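Local coordinates for protein muconate lactonizing enzyme (Corynebacterium glutamicum, PDB 3I4K) that is a magnesium-binding member of the enolase superfamily, built from an N-terminal capping domain and a TIM-barrel-like C-terminal domain, at residues Val140-Gly145 with Val153-Glu158; Ala203-Asp206 with His212-Pro215; Asp95-Val100 with Tyr105-Val110; Ala27-Thr32 with Gly58-Gly63. All blocks are in the same frame, centred on the assembly; numbering follows the deposited sequence.

Contact 1 of 4, residues Val140-Gly145 with Val153-Glu158; sequences VTWALG and VAEIEE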
loop_
_atom_site.group_PDB
_atom_site.type_symbol
_atom_site.label_atom_id
_atom_site.label_comp_id
_atom_site.label_asym_id
_atom_site.label_seq_id
_atom_site.Cartn_x
_atom_site.Cartn_y
_atom_site.Cartn_z
ATOM N N VAL A 140 4.012 9.753 -21.394
ATOM C CA VAL A 140 5.417 9.395 -21.357
ATOM C C VAL A 140 6.307 10.591 -21.635
ATOM O O VAL A 140 6.173 11.265 -22.662
ATOM C CB VAL A 140 5.728 8.269 -22.382
ATOM C CG1 VAL A 140 7.213 7.886 -22.322
ATOM C CG2 VAL A 140 4.864 7.054 -22.083
ATOM N N THR A 141 7.197 10.859 -20.688
ATOM C CA THR A 141 8.158 11.946 -20.792
ATOM C C THR A 141 9.389 11.318 -21.435
ATOM O O THR A 141 9.808 10.231 -21.035
ATOM C CB THR A 141 8.557 12.493 -19.390
ATOM O OG1 THR A 141 7.406 13.038 -18.736
ATOM C CG2 THR A 141 9.624 13.574 -19.520
ATOM N N TRP A 142 9.959 11.987 -22.433
ATOM C CA TRP A 142 11.148 11.461 -23.101
ATOM C C TRP A 142 12.401 12.088 -22.496
ATOM O O TRP A 142 12.516 13.310 -22.414
ATOM C CB TRP A 142 11.085 11.731 -24.620
ATOM C CG TRP A 142 12.307 11.252 -25.389
ATOM C CD1 TRP A 142 13.332 12.026 -25.865
ATOM C CD2 TRP A 142 12.646 9.893 -25.719
ATOM N NE1 TRP A 142 14.287 11.233 -26.466
ATOM C CE2 TRP A 142 13.893 9.923 -26.390
ATOM C CE3 TRP A 142 12.021 8.655 -25.511
ATOM C CZ2 TRP A 142 14.528 8.761 -26.856
ATOM C CZ3 TRP A 142 12.656 7.490 -25.978
ATOM C CH2 TRP A 142 13.896 7.559 -26.641
ATOM N N ALA A 143 13.328 11.240 -22.062
ATOM C CA ALA A 143 14.571 11.713 -21.460
ATOM C C ALA A 143 15.741 11.641 -22.443
ATOM O O ALA A 143 15.934 10.643 -23.134
ATOM C CB ALA A 143 14.893 10.889 -20.215
ATOM N N LEU A 144 16.510 12.714 -22.507
ATOM C CA LEU A 144 17.674 12.752 -23.371
ATOM C C LEU A 144 18.905 12.641 -22.487
ATOM O O LEU A 144 18.991 13.306 -21.453
ATOM C CB LEU A 144 17.749 14.076 -24.140
ATOM C CG LEU A 144 16.720 14.408 -25.219
ATOM C CD1 LEU A 144 15.429 14.898 -24.568
ATOM C CD2 LEU A 144 17.290 15.481 -26.140
ATOM N N GLY A 145 19.850 11.789 -22.873
ATOM C CA GLY A 145 21.078 11.685 -22.104
ATOM C C GLY A 145 21.798 13.000 -22.354
ATOM O O GLY A 145 21.270 13.847 -23.078
ATOM N N VAL A 153 18.208 19.664 -29.360
ATOM C CA VAL A 153 17.095 20.352 -29.998
ATOM C C VAL A 153 16.583 19.536 -31.177
ATOM O O VAL A 153 15.381 19.477 -31.435
ATOM C CB VAL A 153 17.510 21.736 -30.527
ATOM C CG1 VAL A 153 16.327 22.398 -31.214
ATOM C CG2 VAL A 153 18.017 22.603 -29.386
ATOM N N ALA A 154 17.507 18.911 -31.895
ATOM C CA ALA A 154 17.148 18.096 -33.046
ATOM C C ALA A 154 16.354 16.872 -32.604
ATOM O O ALA A 154 15.334 16.528 -33.209
ATOM C CB ALA A 154 18.413 17.660 -33.791
ATOM N N GLU A 155 16.825 16.214 -31.550
ATOM C CA GLU A 155 16.161 15.018 -31.039
ATOM C C GLU A 155 14.768 15.322 -30.487
ATOM O O GLU A 155 13.864 14.490 -30.574
ATOM C CB GLU A 155 17.007 14.361 -29.951
ATOM C CG GLU A 155 16.475 13.010 -29.546
ATOM C CD GLU A 155 17.379 12.297 -28.572
ATOM O OE1 GLU A 155 18.604 12.281 -28.806
ATOM O OE2 GLU A 155 16.861 11.744 -27.581
ATOM N N ILE A 156 14.595 16.512 -29.923
ATOM C CA ILE A 156 13.295 16.897 -29.389
ATOM C C ILE A 156 12.311 17.074 -30.548
ATOM O O ILE A 156 11.211 16.522 -30.517
ATOM C CB ILE A 156 13.389 18.202 -28.547
ATOM C CG1 ILE A 156 14.155 17.921 -27.248
ATOM C CG2 ILE A 156 11.997 18.723 -28.213
ATOM C CD1 ILE A 156 14.257 19.109 -26.306
ATOM N N GLU A 157 12.717 17.826 -31.573
ATOM C CA GLU A 157 11.874 18.061 -32.759
ATOM C C GLU A 157 11.422 16.729 -33.359
ATOM O O GLU A 157 10.248 16.535 -33.686
ATOM C CB GLU A 157 12.654 18.829 -33.829
ATOM C CG GLU A 157 13.256 20.128 -33.363
ATOM C CD GLU A 157 12.212 21.176 -33.067
ATOM O OE1 GLU A 157 11.209 20.843 -32.404
ATOM O OE2 GLU A 157 12.402 22.337 -33.491
ATOM N N GLU A 158 12.372 15.814 -33.508
ATOM C CA GLU A 158 12.068 14.511 -34.070
ATOM C C GLU A 158 11.047 13.796 -33.195
ATOM O O GLU A 158 10.013 13.338 -33.684
ATOM C CB GLU A 158 13.348 13.679 -34.193
ATOM C CG GLU A 158 13.117 12.261 -34.699
ATOM C CD GLU A 158 14.412 11.550 -35.078
ATOM O OE1 GLU A 158 15.359 11.540 -34.259
ATOM O OE2 GLU A 158 14.476 10.995 -36.197
#
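Glu155 reaches from helix 149-163 across to Trp142 and Leu144 on strand 137-144. Its CB starts beside Leu144, 4.0 Å from Leu144 CD2. With CG anti to the backbone N (chi1 -171°), the extended chain reaches the strand. Glu155 CG then comes within 4.2 Å of Trp142 NE1. Glu155 CD lies 4.0 Å from Leu144 CD2 and close to the plane of the indole, at its edge. At the tip, Glu155 OE2 accepts a hydrogen bond from Trp142 NE1 at 2.9 Å. The bond is nearly straight, 166° at the hydrogen, and uses the anti lone pair of OE2. The oxygen sits almost in the indole plane, while the carboxylate is turned 64° against the ring. The same Glu155 OE2 rests 3.6 Å from Leu144 CG. Beside this, Leu144 CD2 packs on Ile156 CG1 at 4.1 Å. Strand and helix run roughly antiparallel and begin the first beta-alpha-beta unit of the barrel, which strand 167-171 completes. Arg159 adds a cation-pi contact to the Trp142 ring. The chemistry is that of a buried indole N-H satisfied by a carboxylate. Leu144 CG packs against the acceptor oxygen, so a single directed bond, set beside apolar carbon, links helix to strand.

Contact 2 of 4, residues Ala203-Asp206 with His212-Pro215; sequences ARWD and HYLP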
loop_
_atom_site.group_PDB
_atom_site.type_symbol
_atom_site.label_atom_id
_atom_site.label_comp_id
_atom_site.label_asym_id
_atom_site.label_seq_id
_atom_site.Cartn_x
_atom_site.Cartn_y
_atom_site.Cartn_z
ATOM N N ALA A 203 22.173 13.655 -8.728
ATOM C CA ALA A 203 22.891 13.995 -7.506
ATOM C C ALA A 203 24.350 14.376 -7.694
ATOM O O ALA A 203 25.107 14.353 -6.729
ATOM C CB ALA A 203 22.803 12.832 -6.516
ATOM N N ARG A 204 24.746 14.740 -8.909
ATOM C CA ARG A 204 26.145 15.085 -9.151
ATOM C C ARG A 204 26.552 16.562 -9.048
ATOM O O ARG A 204 27.659 16.935 -9.433
ATOM C CB ARG A 204 26.609 14.475 -10.486
ATOM C CG ARG A 204 26.630 12.933 -10.462
ATOM C CD ARG A 204 27.256 12.431 -9.167
ATOM N NE ARG A 204 27.770 11.060 -9.200
ATOM C CZ ARG A 204 27.029 9.955 -9.224
ATOM N NH1 ARG A 204 25.703 10.025 -9.229
ATOM N NH2 ARG A 204 27.627 8.770 -9.209
ATOM N N TRP A 205 25.670 17.408 -8.535
ATOM C CA TRP A 205 26.022 18.815 -8.315
ATOM C C TRP A 205 26.015 18.974 -6.804
ATOM O O TRP A 205 25.201 18.333 -6.134
ATOM C CB TRP A 205 24.975 19.769 -8.899
ATOM C CG TRP A 205 25.279 20.262 -10.273
ATOM C CD1 TRP A 205 26.207 19.756 -11.156
ATOM C CD2 TRP A 205 24.633 21.342 -10.948
ATOM N NE1 TRP A 205 26.167 20.459 -12.335
ATOM C CE2 TRP A 205 25.211 21.438 -12.235
ATOM C CE3 TRP A 205 23.618 22.238 -10.593
ATOM C CZ2 TRP A 205 24.804 22.397 -13.165
ATOM C CZ3 TRP A 205 23.214 23.190 -11.518
ATOM C CH2 TRP A 205 23.806 23.261 -12.790
ATOM N N ASP A 206 26.911 19.795 -6.258
ATOM C CA ASP A 206 26.888 19.999 -4.819
ATOM C C ASP A 206 25.852 21.074 -4.525
ATOM O O ASP A 206 25.358 21.732 -5.442
ATOM C CB ASP A 206 28.277 20.372 -4.242
ATOM C CG ASP A 206 28.873 21.650 -4.833
ATOM O OD1 ASP A 206 28.138 22.509 -5.346
ATOM O OD2 ASP A 206 30.112 21.803 -4.750
ATOM N N HIS A 212 23.324 28.102 -6.996
ATOM C CA HIS A 212 23.832 29.189 -7.820
ATOM C C HIS A 212 23.288 29.174 -9.252
ATOM O O HIS A 212 22.833 30.194 -9.755
ATOM C CB HIS A 212 25.366 29.147 -7.836
ATOM C CG HIS A 212 25.997 30.266 -8.603
ATOM N ND1 HIS A 212 26.017 30.307 -9.982
ATOM C CD2 HIS A 212 26.624 31.390 -8.183
ATOM C CE1 HIS A 212 26.630 31.408 -10.378
ATOM N NE2 HIS A 212 27.008 32.083 -9.306
ATOM N N TYR A 213 23.298 28.013 -9.895
ATOM C CA TYR A 213 22.856 27.928 -11.289
ATOM C C TYR A 213 21.391 27.600 -11.573
ATOM O O TYR A 213 20.826 28.118 -12.535
ATOM C CB TYR A 213 23.748 26.932 -12.036
ATOM C CG TYR A 213 25.199 27.361 -12.107
ATOM C CD1 TYR A 213 25.643 28.253 -13.087
ATOM C CD2 TYR A 213 26.123 26.900 -11.171
ATOM C CE1 TYR A 213 26.979 28.675 -13.127
ATOM C CE2 TYR A 213 27.450 27.313 -11.202
ATOM C CZ TYR A 213 27.871 28.201 -12.182
ATOM O OH TYR A 213 29.186 28.599 -12.196
ATOM N N LEU A 214 20.772 26.744 -10.761
ATOM C CA LEU A 214 19.379 26.386 -11.006
ATOM C C LEU A 214 18.474 27.601 -11.210
ATOM O O LEU A 214 17.536 27.538 -11.994
ATOM C CB LEU A 214 18.838 25.488 -9.885
ATOM C CG LEU A 214 19.469 24.087 -9.789
ATOM C CD1 LEU A 214 18.758 23.263 -8.712
ATOM C CD2 LEU A 214 19.372 23.386 -11.141
ATOM N N PRO A 215 18.741 28.724 -10.513
ATOM C CA PRO A 215 17.878 29.897 -10.713
ATOM C C PRO A 215 17.865 30.305 -12.195
ATOM O O PRO A 215 16.834 30.725 -12.725
ATOM C CB PRO A 215 18.529 30.959 -9.833
ATOM C CG PRO A 215 19.105 30.151 -8.710
ATOM C CD PRO A 215 19.728 28.983 -9.449
#
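Trp205 points the far rim of its six-membered ring at Tyr213 and Leu214 of helix 207-219. Trp205 CH2 lies 3.7 Å from Tyr213 CB, and Trp205 CZ3 is nearly as close to the same carbon. On the next residue, Leu214 CD2 touches Trp205 CZ3 at 3.9 Å. An unusual chi1 of -95° leaves Trp205 CG beside the backbone N and brings the ring to Tyr213. The two aromatic rings meet obliquely, with centroids 6.0 Å apart and planes at 57°. The closest approach is to the CB of the tyrosine, not to its ring. Within the helix, ND1 of His212 stands 3.4 Å above the centre of one face of the Tyr213 ring. Further out, Pro177 and Thr181 of helix 177-189 pack on Trp205, and Thr181 also reaches Tyr213. Leu214 also touches Pro228 and Ile240 of helix 234-244. The backbone of Trp205 is hydrogen-bonded to that of Pro228. Asp206, the next residue, is the N-cap of the helix and caps a backbone N with its side chain. The loop therefore leads straight into the helix whose side chains its tryptophan meets. Helix and loop belong to the barrel domain, after strand 196-200. No hydrogen bond joins the two segments. The contact rests on carbon against carbon, so it depends on close fit and burial of the indole rim rather than on any directed bond.

Contact 3 of 4, residues Asp95-Val100 with Tyr105-Val110; sequences DLERVV and YAKAAV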
loop_
_atom_site.group_PDB
_atom_site.type_symbol
_atom_site.label_atom_id
_atom_site.label_comp_id
_atom_site.label_asym_id
_atom_site.label_seq_id
_atom_site.Cartn_x
_atom_site.Cartn_y
_atom_site.Cartn_z
ATOM N N ASP A 95 10.444 -12.722 4.088
ATOM C CA ASP A 95 11.540 -13.580 4.505
ATOM C C ASP A 95 12.859 -13.229 3.824
ATOM O O ASP A 95 13.918 -13.580 4.330
ATOM C CB ASP A 95 11.209 -15.056 4.255
ATOM C CG ASP A 95 10.077 -15.553 5.134
ATOM O OD1 ASP A 95 10.037 -15.186 6.329
ATOM O OD2 ASP A 95 9.229 -16.316 4.635
ATOM N N LEU A 96 12.806 -12.552 2.681
ATOM C CA LEU A 96 14.042 -12.180 2.007
ATOM C C LEU A 96 14.877 -11.273 2.911
ATOM O O LEU A 96 16.104 -11.368 2.935
ATOM C CB LEU A 96 13.756 -11.464 0.686
ATOM C CG LEU A 96 12.974 -12.235 -0.380
ATOM C CD1 LEU A 96 13.083 -11.494 -1.712
ATOM C CD2 LEU A 96 13.533 -13.659 -0.510
ATOM N N GLU A 97 14.201 -10.398 3.654
ATOM C CA GLU A 97 14.867 -9.469 4.563
ATOM C C GLU A 97 15.755 -10.188 5.574
ATOM O O GLU A 97 16.766 -9.642 6.023
ATOM C CB GLU A 97 13.833 -8.626 5.322
ATOM C CG GLU A 97 12.981 -7.753 4.433
ATOM C CD GLU A 97 13.821 -6.879 3.530
ATOM O OE1 GLU A 97 14.680 -6.128 4.051
ATOM O OE2 GLU A 97 13.623 -6.954 2.298
ATOM N N ARG A 98 15.392 -11.414 5.931
ATOM C CA ARG A 98 16.181 -12.155 6.909
ATOM C C ARG A 98 17.537 -12.612 6.376
ATOM O O ARG A 98 18.459 -12.865 7.154
ATOM C CB ARG A 98 15.387 -13.365 7.422
ATOM C CG ARG A 98 14.092 -13.002 8.147
ATOM C CD ARG A 98 13.337 -14.248 8.603
ATOM N NE ARG A 98 14.077 -15.023 9.602
ATOM C CZ ARG A 98 14.223 -14.670 10.878
ATOM N NH1 ARG A 98 13.676 -13.548 11.335
ATOM N NH2 ARG A 98 14.925 -15.439 11.698
ATOM N N VAL A 99 17.669 -12.697 5.055
ATOM C CA VAL A 99 18.921 -13.151 4.446
ATOM C C VAL A 99 19.737 -12.052 3.768
ATOM O O VAL A 99 20.965 -12.163 3.657
ATOM C CB VAL A 99 18.662 -14.272 3.410
ATOM C CG1 VAL A 99 17.843 -15.377 4.044
ATOM C CG2 VAL A 99 17.952 -13.716 2.193
ATOM N N VAL A 100 19.058 -11.002 3.309
ATOM C CA VAL A 100 19.732 -9.891 2.648
ATOM C C VAL A 100 19.062 -8.555 2.966
ATOM O O VAL A 100 17.903 -8.334 2.619
ATOM C CB VAL A 100 19.742 -10.064 1.109
ATOM C CG1 VAL A 100 20.464 -8.894 0.462
ATOM C CG2 VAL A 100 20.421 -11.372 0.726
ATOM N N TYR A 105 17.166 -3.280 -5.553
ATOM C CA TYR A 105 17.152 -3.566 -6.982
ATOM C C TYR A 105 17.156 -5.074 -7.266
ATOM O O TYR A 105 16.413 -5.548 -8.121
ATOM C CB TYR A 105 18.336 -2.884 -7.672
ATOM C CG TYR A 105 18.124 -1.408 -7.939
ATOM C CD1 TYR A 105 17.389 -0.979 -9.042
ATOM C CD2 TYR A 105 18.661 -0.442 -7.095
ATOM C CE1 TYR A 105 17.199 0.377 -9.302
ATOM C CE2 TYR A 105 18.470 0.925 -7.345
ATOM C CZ TYR A 105 17.744 1.324 -8.449
ATOM O OH TYR A 105 17.577 2.674 -8.717
ATOM N N ALA A 106 17.979 -5.821 -6.538
ATOM C CA ALA A 106 18.053 -7.265 -6.729
ATOM C C ALA A 106 16.712 -7.909 -6.364
ATOM O O ALA A 106 16.201 -8.769 -7.086
ATOM C CB ALA A 106 19.163 -7.852 -5.868
ATOM N N LYS A 107 16.151 -7.474 -5.237
ATOM C CA LYS A 107 14.882 -7.992 -4.749
ATOM C C LYS A 107 13.717 -7.701 -5.688
ATOM O O LYS A 107 12.818 -8.528 -5.842
ATOM C CB LYS A 107 14.592 -7.419 -3.357
ATOM C CG LYS A 107 15.586 -7.866 -2.285
ATOM C CD LYS A 107 15.412 -7.087 -0.981
ATOM C CE LYS A 107 16.301 -7.633 0.132
ATOM N NZ LYS A 107 16.320 -6.748 1.334
ATOM N N ALA A 108 13.725 -6.533 -6.320
ATOM C CA ALA A 108 12.644 -6.171 -7.225
ATOM C C ALA A 108 12.448 -7.215 -8.331
ATOM O O ALA A 108 11.317 -7.502 -8.737
ATOM C CB ALA A 108 12.910 -4.810 -7.834
ATOM N N ALA A 109 13.544 -7.786 -8.818
ATOM C CA ALA A 109 13.442 -8.790 -9.870
ATOM C C ALA A 109 12.696 -10.008 -9.350
ATOM O O ALA A 109 11.799 -10.519 -10.017
ATOM C CB ALA A 109 14.828 -9.192 -10.361
ATOM N N VAL A 110 13.056 -10.464 -8.154
ATOM C CA VAL A 110 12.399 -11.626 -7.564
ATOM C C VAL A 110 10.901 -11.351 -7.385
ATOM O O VAL A 110 10.054 -12.201 -7.677
ATOM C CB VAL A 110 13.013 -11.989 -6.193
ATOM C CG1 VAL A 110 12.316 -13.219 -5.618
ATOM C CG2 VAL A 110 14.503 -12.246 -6.340
#
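Lys107 of helix 104-121 sends its ammonium group to Glu97, on the preceding helix 89-99, and to the carbonyl of Val100 in the turn that follows. The polar contacts come first. Lys107 NZ forms a salt bridge with Glu97 OE2 at 2.9 Å, and Glu97 OE1 is only slightly farther. The nitrogen meets OE2 from above the carboxylate plane, 37° out of it. A second hydrogen bond runs from Lys107 NZ to Val100 O and is short, 2.6 Å. The donor is tilted from that carbonyl plane. Arg102 O, in the connecting loop, accepts a third bond from the same nitrogen. The lysine chain is fully extended beyond CG, which gives it the length to span the gap. In Glu97 a bend at chi2 (-54°) turns the carboxylate toward NZ, and the two side chains cross at about a right angle. One carboxylate and two carbonyls around a buried nitrogen would probably favour the charged form.

The apolar contacts are looser. Leu96 CD1 lies 4.3 Å from Val110 CG1 and 4.4 Å from Lys107 CG, beside the first carbons of the lysine chain. Val100 CB approaches Lys107 CE at 4.3 Å. Helix 66-81 backs this layer, with Leu77 on Val100 and Leu81 on Val110.

In the backbone, Leu96 O accepts from both Val99 N and Val100 N. Segments 95-99 and 105-110 run roughly antiparallel, their axes at 145°. They form an antiparallel helical hairpin in the helical part of the enolase-type N-terminal capping domain.

Contact 4 of 4, residues Ala27-Thr32 with Gly58-Gly63; sequences ATTTST and GPWWGG. With ACY (acetic acid), chain I.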
loop_
_atom_site.group_PDB
_atom_site.type_symbol
_atom_site.label_atom_id
_atom_site.label_comp_id
_atom_site.label_asym_id
_atom_site.label_seq_id
_atom_site.Cartn_x
_atom_site.Cartn_y
_atom_site.Cartn_z
ATOM N N ALA A 27 25.835 11.966 -16.038
ATOM C CA ALA A 27 26.750 12.912 -15.420
ATOM C C ALA A 27 28.201 12.446 -15.419
ATOM O O ALA A 27 29.107 13.229 -15.690
ATOM C CB ALA A 27 26.302 13.211 -13.984
ATOM N N THR A 28 28.427 11.171 -15.124
ATOM C CA THR A 28 29.795 10.677 -15.049
ATOM C C THR A 28 30.114 9.438 -15.874
ATOM O O THR A 28 31.246 8.952 -15.855
ATOM C CB THR A 28 30.163 10.393 -13.597
ATOM O OG1 THR A 28 29.433 9.246 -13.147
ATOM C CG2 THR A 28 29.799 11.597 -12.713
ATOM N N THR A 29 29.125 8.925 -16.592
ATOM C CA THR A 29 29.329 7.750 -17.427
ATOM C C THR A 29 28.542 7.914 -18.718
ATOM O O THR A 29 27.804 8.883 -18.897
ATOM C CB THR A 29 28.848 6.439 -16.738
ATOM O OG1 THR A 29 27.448 6.534 -16.437
ATOM C CG2 THR A 29 29.631 6.175 -15.460
ATOM N N THR A 30 28.715 6.955 -19.613
ATOM C CA THR A 30 28.021 6.946 -20.891
ATOM C C THR A 30 27.750 5.493 -21.218
ATOM O O THR A 30 28.663 4.667 -21.195
ATOM C CB THR A 30 28.879 7.567 -22.010
ATOM O OG1 THR A 30 29.099 8.953 -21.727
ATOM C CG2 THR A 30 28.175 7.434 -23.353
ATOM N N SER A 31 26.490 5.178 -21.485
ATOM C CA SER A 31 26.109 3.813 -21.820
ATOM C C SER A 31 25.908 3.713 -23.320
ATOM O O SER A 31 25.456 4.666 -23.963
ATOM C CB SER A 31 24.800 3.415 -21.117
ATOM O OG SER A 31 24.953 3.320 -19.714
ATOM N N THR A 32 26.263 2.560 -23.868
ATOM C CA THR A 32 26.092 2.291 -25.285
ATOM C C THR A 32 25.214 1.050 -25.349
ATOM O O THR A 32 24.750 0.644 -26.414
ATOM C CB THR A 32 27.444 2.044 -25.976
ATOM O OG1 THR A 32 28.159 1.011 -25.286
ATOM C CG2 THR A 32 28.273 3.321 -25.972
ATOM N N GLY A 58 24.909 1.392 -14.804
ATOM C CA GLY A 58 25.877 0.694 -13.973
ATOM C C GLY A 58 25.773 1.006 -12.485
ATOM O O GLY A 58 24.831 1.668 -12.047
ATOM N N PRO A 59 26.740 0.552 -11.678
ATOM C CA PRO A 59 26.697 0.815 -10.238
ATOM C C PRO A 59 26.953 2.267 -9.830
ATOM O O PRO A 59 26.928 2.588 -8.644
ATOM C CB PRO A 59 27.741 -0.150 -9.685
ATOM C CG PRO A 59 28.753 -0.208 -10.805
ATOM C CD PRO A 59 27.875 -0.325 -12.022
ATOM N N TRP A 60 27.181 3.146 -10.802
ATOM C CA TRP A 60 27.431 4.557 -10.497
ATOM C C TRP A 60 26.162 5.196 -9.931
ATOM O O TRP A 60 26.224 6.162 -9.167
ATOM C CB TRP A 60 27.838 5.326 -11.760
ATOM C CG TRP A 60 26.723 5.400 -12.773
ATOM C CD1 TRP A 60 26.409 4.464 -13.722
ATOM C CD2 TRP A 60 25.698 6.405 -12.851
ATOM N NE1 TRP A 60 25.252 4.818 -14.377
ATOM C CE2 TRP A 60 24.794 6.004 -13.864
ATOM C CE3 TRP A 60 25.454 7.602 -12.158
ATOM C CZ2 TRP A 60 23.664 6.754 -14.200
ATOM C CZ3 TRP A 60 24.328 8.349 -12.492
ATOM C CH2 TRP A 60 23.447 7.921 -13.505
ATOM N N TRP A 61 25.007 4.662 -10.317
ATOM C CA TRP A 61 23.737 5.217 -9.858
ATOM C C TRP A 61 23.503 4.986 -8.361
ATOM O O TRP A 61 23.256 5.934 -7.623
ATOM C CB TRP A 61 22.569 4.620 -10.662
ATOM C CG TRP A 61 21.304 5.437 -10.561
ATOM C CD1 TRP A 61 20.855 6.371 -11.452
ATOM C CD2 TRP A 61 20.356 5.425 -9.484
ATOM N NE1 TRP A 61 19.687 6.938 -10.998
ATOM C CE2 TRP A 61 19.359 6.378 -9.794
ATOM C CE3 TRP A 61 20.255 4.705 -8.288
ATOM C CZ2 TRP A 61 18.270 6.629 -8.949
ATOM C CZ3 TRP A 61 19.172 4.954 -7.443
ATOM C CH2 TRP A 61 18.193 5.910 -7.783
ATOM N N GLY A 62 23.604 3.739 -7.908
ATOM C CA GLY A 62 23.360 3.468 -6.503
ATOM C C GLY A 62 24.154 2.375 -5.826
ATOM O O GLY A 62 23.871 2.041 -4.674
ATOM N N GLY A 63 25.133 1.795 -6.516
ATOM C CA GLY A 63 25.933 0.758 -5.882
ATOM C C GLY A 63 25.599 -0.676 -6.234
ATOM O O GLY A 63 26.329 -1.602 -5.861
HETATM C C ACY I . 17.309 8.204 -13.591
HETATM O O ACY I . 18.112 8.535 -12.735
HETATM O OXT ACY I . 16.147 8.849 -13.704
HETATM C CH3 ACY I . 17.611 7.063 -14.529
#
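The indole of Trp60 has Thr29 on one face and Trp61 on the other. Segment 27-32 leads into strand 30-43 and segment 58-63 is a loop after strand 48-53, both in the capping domain of the enolase fold. Thr29 OG1 stands 3.4 Å above the Trp60 plane, offset toward the rim, and is 3.5 Å from Trp60 NE1. That pair is not a hydrogen bond, since the angle at the N-H is poor; this N-H makes a weak bond with Pro56 O. Thr29 CG2 adds carbon contact, 4.0 Å from Trp60 CG. On the opposite face, Trp61 CB sits 4.1 Å above the ring, over its centre. Trp60 holds CG between its backbone N and carbonyl carbon (chi1 66°), which turns the ring toward Thr29. A type I turn from Gly58 to Trp61 carries the two tryptophans. It is followed by a bond from Gly63 N to Pro59 O of 2.9 Å. At the edge of the Trp61 ring, near its plane, lie Trp60 CZ2 and an acetic acid molecule. The Trp60 side chain is about 7 Å from the magnesium ion, which places this loop beside the metal site. The acetic acid, probably from the crystallisation liquor, is also hydrogen-bonded to Lys169. Trp61 NE1 donates to atom O of the acetic acid at 2.8 Å, with 162° at the hydrogen.

From the N terminus, contact 4 closes first, bringing the ends of a long hairpin-bearing excursion of the capping domain together. Contact 3 follows and closes the short turn between helices 89-99 and 104-121. Contact 1 closes the first strand-to-helix link of the barrel, and contact 2 a later loop-to-helix link. All four are in series; none nest or cross. Two pairs touch. Arg204 NH2 of contact 2 probably hydrogen-bonds Trp60 O of contact 4, tying barrel to cap. Within the cap, Tyr105 of contact 3 packs on Trp61 of contact 4. Contact 1 touches none of the others. Its centre lies about 20 Å from that of contact 4.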